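NADH oxidoreductase (Mesorhizobium loti, PDB 3PI7) probably binds NADPH and acts as an NAD(P)H-dependent oxidoreductase, a putative quinone reductase with a GroES-like fold and a Rossmann fold. Local coordinates at residues E163-A172 / E232-V241. Sequence-based numbering, arbitrary orientation.
Sequences EGEKAFVMTA and EQPRIFLDAV
Arg235 grips the end of helix 148-163 and the turn that leads into strand 167-170 with all three guanidinium nitrogens. Its NE gives Glu163 OE2 a nearly straight salt bridge (2.9 Å, 172°) in the guanidinium plane, while NH2 reaches Glu163 O from above the carbonyl plane. From NH1 a second salt bridge runs to Glu165 OE1 at 2.7 Å, tilted from that plane; Glu165 CB lies over one face of the group. Both glutamates carry CG anti to the backbone N (chi1 -166° and -160°) and bend at chi2, which curls their carboxylates back to the arginine. Gly164 between them has positive phi, where a side chain would jam against the carbonyl of Glu163. An alanine in place of Arg235 would probably leave the two carboxylates without their shared cation and the helix end and the turn free to shift.

At the far end Thr171 OG1 donates to the anti lone pair of Asp239 OD1 (2.7 Å), an oxygen that also accepts from Val241 N in an Asx turn; Trp259 holds Asp239 OD2. Between these ends the parallel strands are joined by Val169 N to Ile236 O (2.9 Å) and Leu238 N to Val169 O (2.8 Å), with a longer bond from Thr171 N to Leu238 O. Where the chains splay, water links Ala167 O to Ile236 N.

Branched Val169 fits between Pro234, whose CG meets CG2 at 3.5 Å, and the Phe237 ring, which turns its edge to Thr171 CG2. On the opposite face Met170, a selenomethionine, lies beside Leu238.

These are neighbouring central strands of the Rossmann sheet: apolar in the middle, clamped by charge at one end and by a hydroxyl-carboxylate bond at the other.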
ATOM      1  N   GLU A 163       0.157  16.853   1.233  1.00 16.42           N
ATOM      2  CA  GLU A 163      -1.083  16.240   1.687  1.00 17.91           C
ATOM      3  C   GLU A 163      -1.953  17.318   2.358  1.00 23.54           C
ATOM      4  O   GLU A 163      -3.175  17.266   2.236  1.00 25.70           O
ATOM      5  CB  GLU A 163      -0.772  15.061   2.622  1.00 19.37           C
ATOM      6  CG  GLU A 163      -1.957  14.146   2.892  1.00 29.54           C
ATOM      7  CD  GLU A 163      -2.638  13.510   1.688  1.00 49.73           C
ATOM      8  OE1 GLU A 163      -1.939  12.962   0.801  1.00 29.15           O
ATOM      9  OE2 GLU A 163      -3.889  13.540   1.655  1.00 49.02           O
ATOM     10  N   GLY A 164      -1.319  18.297   3.018  1.00 19.92           N
ATOM     11  CA  GLY A 164      -2.015  19.446   3.590  1.00 20.72           C
ATOM     12  C   GLY A 164      -2.593  19.328   4.981  1.00 24.47           C
ATOM     13  O   GLY A 164      -2.986  20.346   5.563  1.00 25.99           O
ATOM     14  N   GLU A 165      -2.621  18.119   5.545  1.00 18.44           N
ATOM     15  CA  GLU A 165      -3.112  17.897   6.904  1.00 16.77           C
ATOM     16  C   GLU A 165      -2.014  18.302   7.898  1.00 19.63           C
ATOM     17  O   GLU A 165      -0.859  17.939   7.691  1.00 17.47           O
ATOM     18  CB  GLU A 165      -3.511  16.423   7.068  1.00 17.39           C
ATOM     19  CG  GLU A 165      -4.445  16.206   8.233  1.00 28.76           C
ATOM     20  CD  GLU A 165      -5.709  17.049   8.234  1.00 44.81           C
ATOM     21  OE1 GLU A 165      -6.416  17.096   7.200  1.00 37.59           O
ATOM     22  OE2 GLU A 165      -5.962  17.705   9.270  1.00 32.92           O
ATOM     23  N   LYS A 166      -2.338  19.128   8.924  1.00 16.34           N
ATOM     24  CA  LYS A 166      -1.314  19.588   9.843  1.00 17.47           C
ATOM     25  C   LYS A 166      -0.689  18.440  10.643  1.00 17.86           C
ATOM     26  O   LYS A 166       0.539  18.391  10.780  1.00 17.85           O
ATOM     27  CB  LYS A 166      -1.840  20.702  10.772  1.00 22.54           C
ATOM     28  CG  LYS A 166      -2.082  22.022  10.024  1.00 33.10           C
ATOM     29  CD  LYS A 166      -0.810  22.627   9.346  1.00 43.99           C
ATOM     30  CE  LYS A 166      -1.131  23.763   8.400  1.00 47.22           C
ATOM     31  NZ  LYS A 166       0.092  24.474   7.957  1.00 56.37           N
ATOM     32  N   ALA A 167      -1.505  17.472  11.083  1.00 13.95           N
ATOM     33  CA  ALA A 167      -0.955  16.357  11.847  1.00 11.89           C
ATOM     34  C   ALA A 167      -0.417  15.265  10.956  1.00 15.42           C
ATOM     35  O   ALA A 167      -0.989  14.976   9.924  1.00 15.66           O
ATOM     36  CB  ALA A 167      -2.014  15.764  12.756  1.00 12.11           C
ATOM     37  N   PHE A 168       0.685  14.625  11.389  1.00 11.69           N
ATOM     38  CA  PHE A 168       1.245  13.494  10.665  1.00  9.58           C
ATOM     39  C   PHE A 168       1.922  12.597  11.692  1.00 13.07           C
ATOM     40  O   PHE A 168       2.123  13.017  12.833  1.00 12.83           O
ATOM     41  CB  PHE A 168       2.170  13.949   9.535  1.00 10.62           C
ATOM     42  CG  PHE A 168       3.438  14.594  10.004  1.00 12.50           C
ATOM     43  CD1 PHE A 168       3.447  15.924  10.438  1.00 15.29           C
ATOM     44  CD2 PHE A 168       4.625  13.860  10.077  1.00 14.75           C
ATOM     45  CE1 PHE A 168       4.636  16.531  10.836  1.00 17.08           C
ATOM     46  CE2 PHE A 168       5.811  14.469  10.502  1.00 16.36           C
ATOM     47  CZ  PHE A 168       5.793  15.781  10.932  1.00 15.28           C
ATOM     48  N   VAL A 169       2.164  11.348  11.328  1.00  9.68           N
ATOM     49  CA  VAL A 169       2.685  10.379  12.299  1.00  9.40           C
ATOM     50  C   VAL A 169       4.054   9.872  11.883  1.00 13.75           C
ATOM     51  O   VAL A 169       4.304   9.645  10.700  1.00 13.35           O
ATOM     52  CB  VAL A 169       1.685   9.186  12.500  1.00 12.79           C
ATOM     53  CG1 VAL A 169       2.136   8.235  13.611  1.00 11.94           C
ATOM     54  CG2 VAL A 169       0.279   9.681  12.778  1.00 13.88           C
HETATM   55  N   MSE A 170       4.893   9.587  12.895  1.00 12.05           N
HETATM   56  CA  MSE A 170       6.209   8.998  12.651  1.00 10.83           C
HETATM   57  C   MSE A 170       6.544   8.002  13.727  1.00 15.84           C
HETATM   58  O   MSE A 170       6.388   8.302  14.905  1.00 14.93           O
HETATM   59  CB  MSE A 170       7.310  10.069  12.613  1.00 12.04           C
HETATM   60  CG  MSE A 170       7.208  10.937  11.391  1.00 14.18           C
HETATM   61 SE   MSE A 170       8.721  12.079  11.199  0.75 17.02          SE
HETATM   62  CE  MSE A 170       8.398  13.234  12.732  1.00 11.88           C
ATOM     63  N   THR A 171       7.006   6.813  13.327  1.00 13.58           N
ATOM     64  CA  THR A 171       7.578   5.871  14.297  1.00 13.93           C
ATOM     65  C   THR A 171       9.076   6.193  14.447  1.00 18.77           C
ATOM     66  O   THR A 171       9.650   6.900  13.606  1.00 18.19           O
ATOM     67  CB  THR A 171       7.374   4.436  13.888  1.00 17.50           C
ATOM     68  OG1 THR A 171       7.720   4.291  12.518  1.00 16.01           O
ATOM     69  CG2 THR A 171       5.994   3.952  14.137  1.00 18.12           C
ATOM     70  N   ALA A 172       9.736   5.658  15.503  1.00 19.52           N
ATOM     71  CA  ALA A 172      11.163   5.911  15.807  1.00 18.85           C
ATOM     72  C   ALA A 172      11.360   7.406  15.976  1.00 22.35           C
ATOM     73  O   ALA A 172      12.224   8.007  15.342  1.00 21.66           O
ATOM     74  CB  ALA A 172      12.075   5.364  14.704  1.00 19.69           C
ATOM     75  N   GLU A 232      -6.521  14.406  16.032  1.00 13.46           N
ATOM     76  CA  GLU A 232      -5.584  15.050  15.090  1.00 11.82           C
ATOM     77  C   GLU A 232      -5.856  14.757  13.619  1.00 17.51           C
ATOM     78  O   GLU A 232      -5.442  15.550  12.776  1.00 16.09           O
ATOM     79  CB  GLU A 232      -4.144  14.634  15.417  1.00 12.59           C
ATOM     80  CG  GLU A 232      -3.659  15.114  16.783  1.00 12.23           C
ATOM     81  CD  GLU A 232      -3.467  16.609  16.975  1.00 30.81           C
ATOM     82  OE1 GLU A 232      -3.362  17.338  15.962  1.00 18.97           O
ATOM     83  OE2 GLU A 232      -3.397  17.049  18.147  1.00 19.51           O
ATOM     84  N   GLN A 233      -6.456  13.599  13.320  1.00 14.29           N
ATOM     85  CA  GLN A 233      -6.815  13.154  11.951  1.00 15.24           C
ATOM     86  C   GLN A 233      -5.625  13.228  10.954  1.00 19.14           C
ATOM     87  O   GLN A 233      -5.758  13.801   9.860  1.00 18.17           O
ATOM     88  CB  GLN A 233      -7.983  13.995  11.420  1.00 16.81           C
ATOM     89  CG  GLN A 233      -9.260  13.844  12.246  1.00 21.95           C
ATOM     90  CD  GLN A 233      -9.944  12.536  11.953  1.00 37.25           C
ATOM     91  OE1 GLN A 233      -9.859  11.575  12.718  1.00 39.28           O
ATOM     92  NE2 GLN A 233     -10.575  12.448  10.800  1.00 25.95           N
ATOM     93  N   PRO A 234      -4.448  12.679  11.299  1.00 14.12           N
ATOM     94  CA  PRO A 234      -3.336  12.705  10.327  1.00 10.85           C
ATOM     95  C   PRO A 234      -3.585  11.804   9.127  1.00 14.48           C
ATOM     96  O   PRO A 234      -4.266  10.786   9.249  1.00 13.00           O
ATOM     97  CB  PRO A 234      -2.157  12.127  11.145  1.00 11.25           C
ATOM     98  CG  PRO A 234      -2.815  11.199  12.119  1.00 16.04           C
ATOM     99  CD  PRO A 234      -4.064  11.945  12.529  1.00 13.99           C
ATOM    100  N   ARG A 235      -2.984  12.133   8.004  1.00 11.16           N
ATOM    101  CA  ARG A 235      -3.102  11.260   6.843  1.00 11.65           C
ATOM    102  C   ARG A 235      -1.766  10.659   6.466  1.00 16.83           C
ATOM    103  O   ARG A 235      -1.743   9.571   5.900  1.00 16.60           O
ATOM    104  CB  ARG A 235      -3.741  12.002   5.665  1.00 13.82           C
ATOM    105  CG  ARG A 235      -5.284  12.040   5.808  1.00 20.71           C
ATOM    106  CD  ARG A 235      -6.002  12.476   4.535  1.00 28.35           C
ATOM    107  NE  ARG A 235      -5.557  13.767   4.002  1.00 34.63           N
ATOM    108  CZ  ARG A 235      -5.931  14.958   4.470  1.00 51.63           C
ATOM    109  NH1 ARG A 235      -6.753  15.044   5.512  1.00 38.71           N
ATOM    110  NH2 ARG A 235      -5.481  16.070   3.906  1.00 38.43           N
ATOM    111  N   ILE A 236      -0.649  11.307   6.815  1.00 12.79           N
ATOM    112  CA  ILE A 236       0.639  10.740   6.448  1.00  9.59           C
ATOM    113  C   ILE A 236       1.256  10.068   7.602  1.00 12.29           C
ATOM    114  O   ILE A 236       1.359  10.661   8.662  1.00 12.41           O
ATOM    115  CB  ILE A 236       1.620  11.802   5.867  1.00 11.57           C
ATOM    116  CG1 ILE A 236       0.992  12.507   4.643  1.00 12.73           C
ATOM    117  CG2 ILE A 236       2.999  11.206   5.541  1.00 11.66           C
ATOM    118  CD1 ILE A 236       0.756  11.534   3.365  1.00 14.50           C
ATOM    119  N   PHE A 237       1.721   8.824   7.375  1.00 10.76           N
ATOM    120  CA  PHE A 237       2.445   8.086   8.405  1.00  9.73           C
ATOM    121  C   PHE A 237       3.786   7.690   7.812  1.00 13.57           C
ATOM    122  O   PHE A 237       3.836   6.882   6.879  1.00 12.68           O
ATOM    123  CB  PHE A 237       1.604   6.871   8.849  1.00 11.43           C
ATOM    124  CG  PHE A 237       2.297   5.813   9.674  1.00 12.57           C
ATOM    125  CD1 PHE A 237       3.319   6.153  10.571  1.00 14.50           C
ATOM    126  CD2 PHE A 237       1.928   4.480   9.572  1.00 12.89           C
ATOM    127  CE1 PHE A 237       3.969   5.168  11.316  1.00 14.62           C
ATOM    128  CE2 PHE A 237       2.544   3.500  10.366  1.00 14.66           C
ATOM    129  CZ  PHE A 237       3.535   3.856  11.255  1.00 12.97           C
ATOM    130  N   LEU A 238       4.872   8.267   8.357  1.00 12.57           N
ATOM    131  CA  LEU A 238       6.243   7.988   7.919  1.00 11.42           C
ATOM    132  C   LEU A 238       6.763   6.936   8.862  1.00 12.77           C
ATOM    133  O   LEU A 238       6.916   7.189  10.063  1.00 12.92           O
ATOM    134  CB  LEU A 238       7.113   9.273   7.907  1.00 11.48           C
ATOM    135  CG  LEU A 238       6.549  10.445   7.089  1.00 13.57           C
ATOM    136  CD1 LEU A 238       7.474  11.684   7.191  1.00 14.84           C
ATOM    137  CD2 LEU A 238       6.388  10.052   5.635  1.00 14.36           C
ATOM    138  N   ASP A 239       6.976   5.737   8.338  1.00  9.27           N
ATOM    139  CA  ASP A 239       7.317   4.617   9.192  1.00 10.10           C
ATOM    140  C   ASP A 239       8.714   4.043   8.956  1.00 14.56           C
ATOM    141  O   ASP A 239       8.988   3.497   7.885  1.00 14.07           O
ATOM    142  CB  ASP A 239       6.263   3.526   8.952  1.00 11.64           C
ATOM    143  CG  ASP A 239       6.451   2.244   9.751  1.00 14.48           C
ATOM    144  OD1 ASP A 239       6.994   2.315  10.883  1.00 14.25           O
ATOM    145  OD2 ASP A 239       6.017   1.186   9.264  1.00 14.69           O
ATOM    146  N   ALA A 240       9.559   4.077   9.998  1.00 13.59           N
ATOM    147  CA  ALA A 240      10.908   3.507   9.959  1.00 14.49           C
ATOM    148  C   ALA A 240      10.961   2.109  10.617  1.00 17.31           C
ATOM    149  O   ALA A 240      12.027   1.467  10.600  1.00 18.50           O
ATOM    150  CB  ALA A 240      11.879   4.433  10.722  1.00 15.25           C
ATOM    151  N   VAL A 241       9.862   1.674  11.259  1.00 11.81           N
ATOM    152  CA  VAL A 241       9.880   0.515  12.133  1.00 12.16           C
ATOM    153  C   VAL A 241       9.180  -0.694  11.538  1.00 16.01           C
ATOM    154  O   VAL A 241       9.749  -1.788  11.568  1.00 14.91           O
ATOM    155  CB  VAL A 241       9.279   0.909  13.520  1.00 15.77           C
ATOM    156  CG1 VAL A 241       9.180  -0.276  14.474  1.00 16.92           C
ATOM    157  CG2 VAL A 241      10.098   2.026  14.183  1.00 15.15           C
TER
HETATM  158  O   HOH W   1      -4.431  17.507  11.325  1.00 27.38           O
HETATM  159  O   HOH W   2      -0.797  14.043   7.468  1.00 14.41           O
HETATM  160  O   HOH W   3       9.493   7.590  11.148  1.00 24.36           O